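Local coordinates for protein superoxide dismutase (Candida albicans, PDB 4GUN) that probably destroys superoxide radicals, using a bound manganese ion to convert them into hydrogen peroxide and oxygen, at residues K7-P11 with H37-V41; I13-L17 with N29-I33; H32-H37 with H80-W84. The protein carries 2 engineered substitutions. One frame throughout, in Å; residues are numbered along the deposited sequence.

Interaction 1 (K7-P11 with H37-V41)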
loop_
_atom_site.group_PDB
_atom_site.type_symbol
_atom_site.label_atom_id
_atom_site.label_comp_id
_atom_site.label_asym_id
_atom_site.label_seq_id
_atom_site.Cartn_x
_atom_site.Cartn_y
_atom_site.Cartn_z
ATOM N N LYS A 7 20.710 -14.806 14.755
ATOM C CA LYS A 7 20.786 -15.334 13.392
ATOM C C LYS A 7 19.762 -16.419 13.159
ATOM O O LYS A 7 19.631 -17.312 13.993
ATOM C CB LYS A 7 22.186 -15.913 13.126
ATOM C CG LYS A 7 23.225 -14.887 12.710
ATOM C CD LYS A 7 24.545 -15.549 12.311
ATOM C CE LYS A 7 24.554 -16.069 10.889
ATOM N NZ LYS A 7 25.889 -16.600 10.501
ATOM N N ILE A 8 19.052 -16.362 12.018
ATOM C CA ILE A 8 18.100 -17.401 11.622
ATOM C C ILE A 8 18.802 -18.366 10.652
ATOM O O ILE A 8 19.815 -18.012 10.034
ATOM C CB ILE A 8 16.759 -16.853 11.041
ATOM C CG1 ILE A 8 16.963 -16.095 9.710
ATOM C CG2 ILE A 8 16.006 -16.008 12.096
ATOM C CD1 ILE A 8 15.757 -15.906 8.872
ATOM N N SER A 9 18.260 -19.582 10.515
ATOM C CA SER A 9 18.845 -20.572 9.620
ATOM C C SER A 9 17.773 -21.288 8.833
ATOM O O SER A 9 16.592 -21.212 9.180
ATOM C CB SER A 9 19.749 -21.533 10.392
ATOM O OG SER A 9 19.030 -22.268 11.364
ATOM N N LEU A 10 18.166 -21.931 7.739
ATOM C CA LEU A 10 17.234 -22.671 6.903
ATOM C C LEU A 10 16.708 -23.867 7.705
ATOM O O LEU A 10 17.529 -24.617 8.222
ATOM C CB LEU A 10 17.944 -23.151 5.623
ATOM C CG LEU A 10 17.072 -23.801 4.546
ATOM C CD1 LEU A 10 16.239 -22.770 3.837
ATOM C CD2 LEU A 10 17.945 -24.535 3.520
ATOM N N PRO A 11 15.370 -24.052 7.861
ATOM C CA PRO A 11 14.882 -25.214 8.631
ATOM C C PRO A 11 15.087 -26.531 7.877
ATOM O O PRO A 11 15.245 -26.540 6.650
ATOM C CB PRO A 11 13.391 -24.912 8.810
ATOM C CG PRO A 11 13.027 -24.137 7.569
ATOM C CD PRO A 11 14.244 -23.261 7.319
ATOM N N HIS A 37 14.076 -19.678 -0.240
ATOM C CA HIS A 37 14.064 -19.588 1.227
ATOM C C HIS A 37 15.451 -19.168 1.721
ATOM O O HIS A 37 15.541 -18.275 2.549
ATOM C CB HIS A 37 13.584 -20.908 1.886
ATOM C CG HIS A 37 13.259 -20.810 3.350
ATOM N ND1 HIS A 37 12.419 -21.726 3.956
ATOM C CD2 HIS A 37 13.685 -19.926 4.291
ATOM C CE1 HIS A 37 12.346 -21.364 5.225
ATOM N NE2 HIS A 37 13.104 -20.291 5.473
ATOM N N VAL A 38 16.520 -19.728 1.136
ATOM C CA VAL A 38 17.919 -19.370 1.466
ATOM C C VAL A 38 18.166 -17.846 1.320
ATOM O O VAL A 38 18.884 -17.261 2.134
ATOM C CB VAL A 38 18.915 -20.227 0.625
ATOM C CG1 VAL A 38 20.300 -19.581 0.546
ATOM C CG2 VAL A 38 19.022 -21.644 1.180
ATOM N N ALA A 39 17.585 -17.217 0.265
ATOM C CA ALA A 39 17.720 -15.775 0.013
ATOM C C ALA A 39 17.047 -14.941 1.121
ATOM O O ALA A 39 17.587 -13.909 1.522
ATOM C CB ALA A 39 17.159 -15.412 -1.359
ATOM N N TYR A 40 15.915 -15.410 1.661
ATOM C CA TYR A 40 15.275 -14.724 2.791
ATOM C C TYR A 40 16.075 -14.934 4.102
ATOM O O TYR A 40 16.135 -14.015 4.910
ATOM C CB TYR A 40 13.810 -15.162 2.972
ATOM C CG TYR A 40 12.948 -14.977 1.742
ATOM C CD1 TYR A 40 12.747 -13.714 1.188
ATOM C CD2 TYR A 40 12.259 -16.047 1.186
ATOM C CE1 TYR A 40 11.944 -13.535 0.068
ATOM C CE2 TYR A 40 11.473 -15.887 0.044
ATOM C CZ TYR A 40 11.303 -14.628 -0.501
ATOM O OH TYR A 40 10.518 -14.480 -1.620
ATOM N N VAL A 41 16.686 -16.129 4.315
ATOM C CA VAL A 41 17.516 -16.400 5.507
ATOM C C VAL A 41 18.697 -15.392 5.543
ATOM O O VAL A 41 18.997 -14.782 6.587
ATOM C CB VAL A 41 18.019 -17.884 5.533
ATOM C CG1 VAL A 41 19.131 -18.088 6.581
ATOM C CG2 VAL A 41 16.867 -18.852 5.792
#
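Leu-10 lies against His-37 and Val-38 where the N-terminal loop runs along the first long helix of the alpha-hairpin domain of the iron/manganese superoxide dismutases. Its CB starts out along the flank of the helix, and CG stands opposite the backbone N (chi1 -173°), which brings both methyls round to the helix. CD1 sits over one face of the His-37 imidazole, offset toward the rim. This is a CH-pi contact, with Leu-10 CD1 3.9 Å from the centroid of the His-37 ring. The other branch, Leu-10 CD2, meets Val-38 CG2 at 3.9 Å.

Pro-11 touches the same ring at another place. Pro-11 CD comes obliquely to His-37 CE1, at 3.4 Å. The two nitrogens of that ring are bonded elsewhere: ND1 to Trp-84 and NE2 to His-77. Both partners lie on helix 60-85 and hold the ring in place against the loop.

Further along, Val-41 points at the loop. Its CG2 packs near the backbone N of Leu-10, and CG1 lies against the CA of Ser-9. Ile-8 is buried and also touches Leu-60 of a second subunit. Ile-8 CD1 reaches Val-41 CA at 3.8 Å. On the backbone side, Ile-8 O lies 3.5 Å from Val-41 CG1.

Interaction 2 (I13-L17 with N29-I33). With MN (manganese (II) ion), chain Q.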
loop_
_atom_site.group_PDB
_atom_site.type_symbol
_atom_site.label_atom_id
_atom_site.label_comp_id
_atom_site.label_asym_id
_atom_site.label_seq_id
_atom_site.Cartn_x
_atom_site.Cartn_y
_atom_site.Cartn_z
ATOM N N ILE A 13 13.775 -29.966 6.340
ATOM C CA ILE A 13 12.498 -30.347 5.693
ATOM C C ILE A 13 12.159 -31.819 5.971
ATOM O O ILE A 13 12.960 -32.685 5.652
ATOM C CB ILE A 13 12.514 -30.028 4.167
ATOM C CG1 ILE A 13 13.128 -28.638 3.844
ATOM C CG2 ILE A 13 11.143 -30.230 3.522
ATOM C CD1 ILE A 13 12.366 -27.395 4.329
ATOM N N ASP A 14 10.951 -32.094 6.508
ATOM C CA ASP A 14 10.470 -33.432 6.904
ATOM C C ASP A 14 10.024 -34.356 5.745
ATOM O O ASP A 14 9.340 -35.361 5.976
ATOM C CB ASP A 14 9.356 -33.317 7.972
ATOM C CG ASP A 14 9.588 -32.277 9.063
ATOM O OD1 ASP A 14 10.750 -32.155 9.540
ATOM O OD2 ASP A 14 8.602 -31.622 9.476
ATOM N N TRP A 15 10.407 -34.021 4.514
ATOM C CA TRP A 15 10.089 -34.820 3.333
ATOM C C TRP A 15 11.152 -34.657 2.261
ATOM O O TRP A 15 11.861 -33.648 2.240
ATOM C CB TRP A 15 8.676 -34.522 2.782
ATOM C CG TRP A 15 8.250 -33.087 2.854
ATOM C CD1 TRP A 15 7.470 -32.516 3.815
ATOM C CD2 TRP A 15 8.518 -32.054 1.888
ATOM N NE1 TRP A 15 7.256 -31.188 3.528
ATOM C CE2 TRP A 15 7.888 -30.875 2.351
ATOM C CE3 TRP A 15 9.260 -32.001 0.689
ATOM C CZ2 TRP A 15 7.990 -29.652 1.673
ATOM C CZ3 TRP A 15 9.335 -30.794 -0.001
ATOM C CH2 TRP A 15 8.706 -29.639 0.493
ATOM N N ALA A 16 11.264 -35.659 1.374
ATOM C CA ALA A 16 12.218 -35.659 0.256
ATOM C C ALA A 16 11.744 -34.652 -0.804
ATOM O O ALA A 16 10.542 -34.408 -0.925
ATOM C CB ALA A 16 12.318 -37.057 -0.337
ATOM N N LEU A 17 12.680 -34.058 -1.569
ATOM C CA LEU A 17 12.324 -33.039 -2.566
ATOM C C LEU A 17 11.325 -33.499 -3.647
ATOM O O LEU A 17 10.502 -32.707 -4.138
ATOM C CB LEU A 17 13.590 -32.469 -3.206
ATOM C CG LEU A 17 14.518 -31.688 -2.301
ATOM C CD1 LEU A 17 15.902 -31.568 -2.931
ATOM C CD2 LEU A 17 13.945 -30.295 -1.986
ATOM N N ASN A 29 10.587 -27.566 -5.856
ATOM C CA ASN A 29 11.009 -27.724 -4.460
ATOM C C ASN A 29 12.503 -27.441 -4.211
ATOM O O ASN A 29 12.853 -26.752 -3.256
ATOM C CB ASN A 29 10.592 -29.106 -3.921
ATOM C CG ASN A 29 9.108 -29.261 -3.642
ATOM O OD1 ASN A 29 8.389 -28.289 -3.407
ATOM N ND2 ASN A 29 8.616 -30.499 -3.613
ATOM N N ASP A 30 13.386 -27.937 -5.086
ATOM C CA ASP A 30 14.831 -27.698 -4.926
ATOM C C ASP A 30 15.186 -26.197 -5.019
ATOM O O ASP A 30 15.969 -25.692 -4.216
ATOM C CB ASP A 30 15.640 -28.506 -5.950
ATOM C CG ASP A 30 17.119 -28.590 -5.621
ATOM O OD1 ASP A 30 17.495 -28.249 -4.480
ATOM O OD2 ASP A 30 17.888 -29.039 -6.483
ATOM N N LEU A 31 14.592 -25.490 -5.977
ATOM C CA LEU A 31 14.835 -24.046 -6.131
ATOM C C LEU A 31 14.154 -23.288 -5.013
ATOM O O LEU A 31 14.738 -22.366 -4.428
ATOM C CB LEU A 31 14.295 -23.549 -7.470
ATOM C CG LEU A 31 15.084 -23.962 -8.696
ATOM C CD1 LEU A 31 14.275 -23.697 -9.954
ATOM C CD2 LEU A 31 16.452 -23.267 -8.744
ATOM N N HIS A 32 12.918 -23.708 -4.704
ATOM C CA HIS A 32 12.074 -23.063 -3.695
ATOM C C HIS A 32 12.722 -23.000 -2.331
ATOM O O HIS A 32 12.803 -21.922 -1.750
ATOM C CB HIS A 32 10.670 -23.693 -3.650
ATOM C CG HIS A 32 9.586 -22.730 -3.233
ATOM N ND1 HIS A 32 8.281 -23.139 -3.110
ATOM C CD2 HIS A 32 9.665 -21.424 -2.885
ATOM C CE1 HIS A 32 7.603 -22.077 -2.716
ATOM N NE2 HIS A 32 8.394 -21.024 -2.555
ATOM N N ILE A 33 13.262 -24.127 -1.862
ATOM C CA ILE A 33 13.913 -24.228 -0.559
ATOM C C ILE A 33 15.354 -23.695 -0.575
ATOM O O ILE A 33 15.707 -22.835 0.246
ATOM C CB ILE A 33 13.839 -25.698 -0.020
ATOM C CG1 ILE A 33 12.372 -26.212 0.077
ATOM C CG2 ILE A 33 14.588 -25.841 1.338
ATOM C CD1 ILE A 33 12.181 -27.701 0.217
HETATM MN MN MN Q . 7.814 -18.970 -2.240
HETATM O O HOH W 1 6.912 -17.039 -1.885
#
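Ile-33 pushes its CD1 methyl into a hollow lined by Ile-13, Trp-15 and Leu-17. Three apolar contacts close round this one bump. Leu-17 CD2 lies 3.8 Å from Ile-33 CD1, and Ile-13 CG1 lies 3.9 Å from the same methyl. The third contact is the far end of the indole, with Trp-15 CH2 4.0 Å from Ile-33 CD1. The two isoleucines reach toward each other tip to tip, and Ile-33 CG2 also meets Ile-13 CD1.

The wall of the hollow is built within the loop itself. Ile-13 CG2 sits over the centre of one face of the Trp-15 ring system, 3.4 Å above its plane. Trp-15 has its CG wedged between the backbone N and the carbonyl carbon (chi1 37°), and the indole end swings round to the helix.

One polar bond crosses beside this apolar patch. Asn-29 ND2 donates to the backbone O of Leu-17 at 3.0 Å. The bond is nearly straight, at 175°, and the acceptor lies in the amide plane. The donor is tilted 21° from the carbonyl plane. CZ3 of Trp-15 lies near the same ND2, and the two side chains cross at about a right angle. Leu-17 CD1 crosses the carboxylate of Asp-30 at a slant, and Asp-30 OD1 is bonded to Asn-34.

The loop packs on the first turns of helix 26-56, whose His-32 binds the manganese. It also meets helix 60-85, where Trp-15 NE1 bonds to the O of Trp-84 and Ile-13 touches the Trp-84 side chain.

Interaction 3 (H32-H37 with H80-W84). With MN (manganese (II) ion), chain Q.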
loop_
_atom_site.group_PDB
_atom_site.type_symbol
_atom_site.label_atom_id
_atom_site.label_comp_id
_atom_site.label_asym_id
_atom_site.label_seq_id
_atom_site.Cartn_x
_atom_site.Cartn_y
_atom_site.Cartn_z
ATOM N N HIS A 32 12.918 -23.708 -4.704
ATOM C CA HIS A 32 12.074 -23.063 -3.695
ATOM C C HIS A 32 12.722 -23.000 -2.331
ATOM O O HIS A 32 12.803 -21.922 -1.750
ATOM C CB HIS A 32 10.670 -23.693 -3.650
ATOM C CG HIS A 32 9.586 -22.730 -3.233
ATOM N ND1 HIS A 32 8.281 -23.139 -3.110
ATOM C CD2 HIS A 32 9.665 -21.424 -2.885
ATOM C CE1 HIS A 32 7.603 -22.077 -2.716
ATOM N NE2 HIS A 32 8.394 -21.024 -2.555
ATOM N N ILE A 33 13.262 -24.127 -1.862
ATOM C CA ILE A 33 13.913 -24.228 -0.559
ATOM C C ILE A 33 15.354 -23.695 -0.575
ATOM O O ILE A 33 15.707 -22.835 0.246
ATOM C CB ILE A 33 13.839 -25.698 -0.020
ATOM C CG1 ILE A 33 12.372 -26.212 0.077
ATOM C CG2 ILE A 33 14.588 -25.841 1.338
ATOM C CD1 ILE A 33 12.181 -27.701 0.217
ATOM N N ASN A 34 16.195 -24.246 -1.492
ATOM C CA ASN A 34 17.632 -23.970 -1.580
ATOM C C ASN A 34 18.080 -22.674 -2.256
ATOM O O ASN A 34 19.233 -22.258 -2.080
ATOM C CB ASN A 34 18.403 -25.220 -2.025
ATOM C CG ASN A 34 18.142 -26.354 -1.061
ATOM O OD1 ASN A 34 18.273 -26.201 0.157
ATOM N ND2 ASN A 34 17.642 -27.459 -1.556
ATOM N N LYS A 35 17.176 -22.012 -2.971
ATOM C CA LYS A 35 17.516 -20.699 -3.531
ATOM C C LYS A 35 16.615 -19.617 -2.903
ATOM O O LYS A 35 17.143 -18.705 -2.271
ATOM C CB LYS A 35 17.464 -20.676 -5.076
ATOM C CG LYS A 35 18.338 -21.733 -5.777
ATOM C CD LYS A 35 19.822 -21.352 -5.749
ATOM C CE LYS A 35 20.728 -22.426 -6.291
ATOM N NZ LYS A 35 22.161 -22.023 -6.219
ATOM N N HIS A 36 15.261 -19.746 -3.032
ATOM C CA HIS A 36 14.304 -18.767 -2.502
ATOM C C HIS A 36 14.289 -18.594 -0.995
ATOM O O HIS A 36 14.416 -17.458 -0.518
ATOM C CB HIS A 36 12.883 -18.912 -3.106
ATOM C CG HIS A 36 12.841 -18.720 -4.591
ATOM N ND1 HIS A 36 12.715 -17.456 -5.159
ATOM C CD2 HIS A 36 12.945 -19.634 -5.585
ATOM C CE1 HIS A 36 12.708 -17.648 -6.468
ATOM N NE2 HIS A 36 12.844 -18.945 -6.773
ATOM N N HIS A 37 14.076 -19.678 -0.240
ATOM C CA HIS A 37 14.064 -19.588 1.227
ATOM C C HIS A 37 15.451 -19.168 1.721
ATOM O O HIS A 37 15.541 -18.275 2.549
ATOM C CB HIS A 37 13.584 -20.908 1.886
ATOM C CG HIS A 37 13.259 -20.810 3.350
ATOM N ND1 HIS A 37 12.419 -21.726 3.956
ATOM C CD2 HIS A 37 13.685 -19.926 4.291
ATOM C CE1 HIS A 37 12.346 -21.364 5.225
ATOM N NE2 HIS A 37 13.104 -20.291 5.473
ATOM N N HIS A 80 7.624 -19.280 4.420
ATOM C CA HIS A 80 8.166 -20.518 3.875
ATOM C C HIS A 80 8.269 -21.634 4.922
ATOM O O HIS A 80 7.862 -22.748 4.626
ATOM C CB HIS A 80 9.455 -20.270 3.076
ATOM C CG HIS A 80 9.186 -19.589 1.760
ATOM N ND1 HIS A 80 9.125 -18.210 1.660
ATOM C CD2 HIS A 80 8.888 -20.119 0.551
ATOM C CE1 HIS A 80 8.854 -17.948 0.392
ATOM N NE2 HIS A 80 8.733 -19.063 -0.321
ATOM N N SER A 81 8.699 -21.315 6.168
ATOM C CA SER A 81 8.765 -22.273 7.294
ATOM C C SER A 81 7.394 -22.871 7.604
ATOM O O SER A 81 7.294 -24.081 7.846
ATOM C CB SER A 81 9.339 -21.619 8.552
ATOM O OG SER A 81 10.716 -21.332 8.377
ATOM N N LEU A 82 6.330 -22.028 7.571
ATOM C CA LEU A 82 4.938 -22.472 7.764
ATOM C C LEU A 82 4.549 -23.369 6.592
ATOM O O LEU A 82 3.922 -24.407 6.786
ATOM C CB LEU A 82 3.954 -21.292 7.830
ATOM C CG LEU A 82 3.971 -20.385 9.068
ATOM C CD1 LEU A 82 3.373 -19.018 8.741
ATOM C CD2 LEU A 82 3.222 -21.024 10.256
ATOM N N PHE A 83 4.931 -22.963 5.378
ATOM C CA PHE A 83 4.601 -23.689 4.148
ATOM C C PHE A 83 5.144 -25.120 4.155
ATOM O O PHE A 83 4.354 -26.058 4.012
ATOM C CB PHE A 83 5.056 -22.896 2.918
ATOM C CG PHE A 83 4.551 -23.357 1.571
ATOM C CD1 PHE A 83 3.185 -23.474 1.321
ATOM C CD2 PHE A 83 5.436 -23.580 0.520
ATOM C CE1 PHE A 83 2.716 -23.864 0.057
ATOM C CE2 PHE A 83 4.964 -23.954 -0.747
ATOM C CZ PHE A 83 3.617 -24.112 -0.965
ATOM N N TRP A 84 6.451 -25.305 4.398
ATOM C CA TRP A 84 7.044 -26.648 4.407
ATOM C C TRP A 84 6.413 -27.571 5.461
ATOM O O TRP A 84 6.263 -28.772 5.207
ATOM C CB TRP A 84 8.576 -26.639 4.553
ATOM C CG TRP A 84 9.341 -25.549 3.837
ATOM C CD1 TRP A 84 10.316 -24.763 4.374
ATOM C CD2 TRP A 84 9.247 -25.182 2.445
ATOM N NE1 TRP A 84 10.847 -23.940 3.410
ATOM C CE2 TRP A 84 10.175 -24.140 2.228
ATOM C CE3 TRP A 84 8.432 -25.598 1.374
ATOM C CZ2 TRP A 84 10.305 -23.497 0.993
ATOM C CZ3 TRP A 84 8.590 -24.986 0.142
ATOM C CH2 TRP A 84 9.480 -23.914 -0.025
HETATM MN MN MN Q . 7.814 -18.970 -2.240
HETATM O O HOH W 1 6.912 -17.039 -1.885
#
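His-32 to His-37 and His-80 to Trp-84 lie on two helices that run almost antiparallel, at 170°, with their short axes 12.0 Å apart; a wider pi-type turn spans 32-37, closed by His-37 N bonding to His-32 O at 3.0 Å. Large side chains fill the gap.

His-32 and His-80 meet at the manganese. His-32 NE2 binds the metal at 2.2 Å, and His-80 NE2 binds it at 2.1 Å. The two nitrogens are close to each other because they share the ion, not because of a hydrogen bond. The ring planes stand nearly perpendicular. CG of His-80 stands opposite its carbonyl carbon (chi1 -72°), which helps aim NE2 at the metal. ND1 of His-80 is held by the O of Gly-76, which helps fix the rotation of the ring.

Trp-84 is the centre of the packing. Its CH2 edge points into one face of His-32 in an edge-to-face pair, with Trp-84 CH2 3.4 Å from His-32 ND1. Ile-33 CG1 lies over one face of the indole, 3.6 Å from the centroid of the Trp-84 six-membered ring. The O of His-80 sits near the opposite face.

At its other end the indole makes a hydrogen bond. Trp-84 NE1 donates to His-37 ND1 at 2.8 Å, with a 158° angle at the hydrogen. The donor lies in the plane of the His-37 ring. His-80 CB lies over a face of this ring, 3.4 Å from His-37 ND1. Phe-83 meets His-32 rim to rim.

The five aromatic residues form a cluster beside the metal. Asp-170, His-174 and a water complete the ligands. Two histidines from the paired helices joined by an aspartate and a histidine from the C-terminal domain make the characteristic metal site of iron/manganese superoxide dismutases.

In the fold
All three contacts use helix 26-56. Interaction 2 is nested along the chain inside the loop closed by interaction 1. Interactions 2 and 3 have centres about 7 Å apart and share His-32 and Ile-33, so the helix turn that receives the N-terminal loop also carries a manganese ligand. Interactions 1 and 3 have centres about 8 Å apart and share His-37, which faces both the loop and helix 60-85. Tyr-40 CE2 of interaction 1 lies 3.4 Å from His-80 CE1, and the nearest atom of the Tyr-40 side chain is about 5 Å from the manganese. Interactions 1 and 3 also touch where Pro-11 CG packs 3.7 Å from Ser-81 OG.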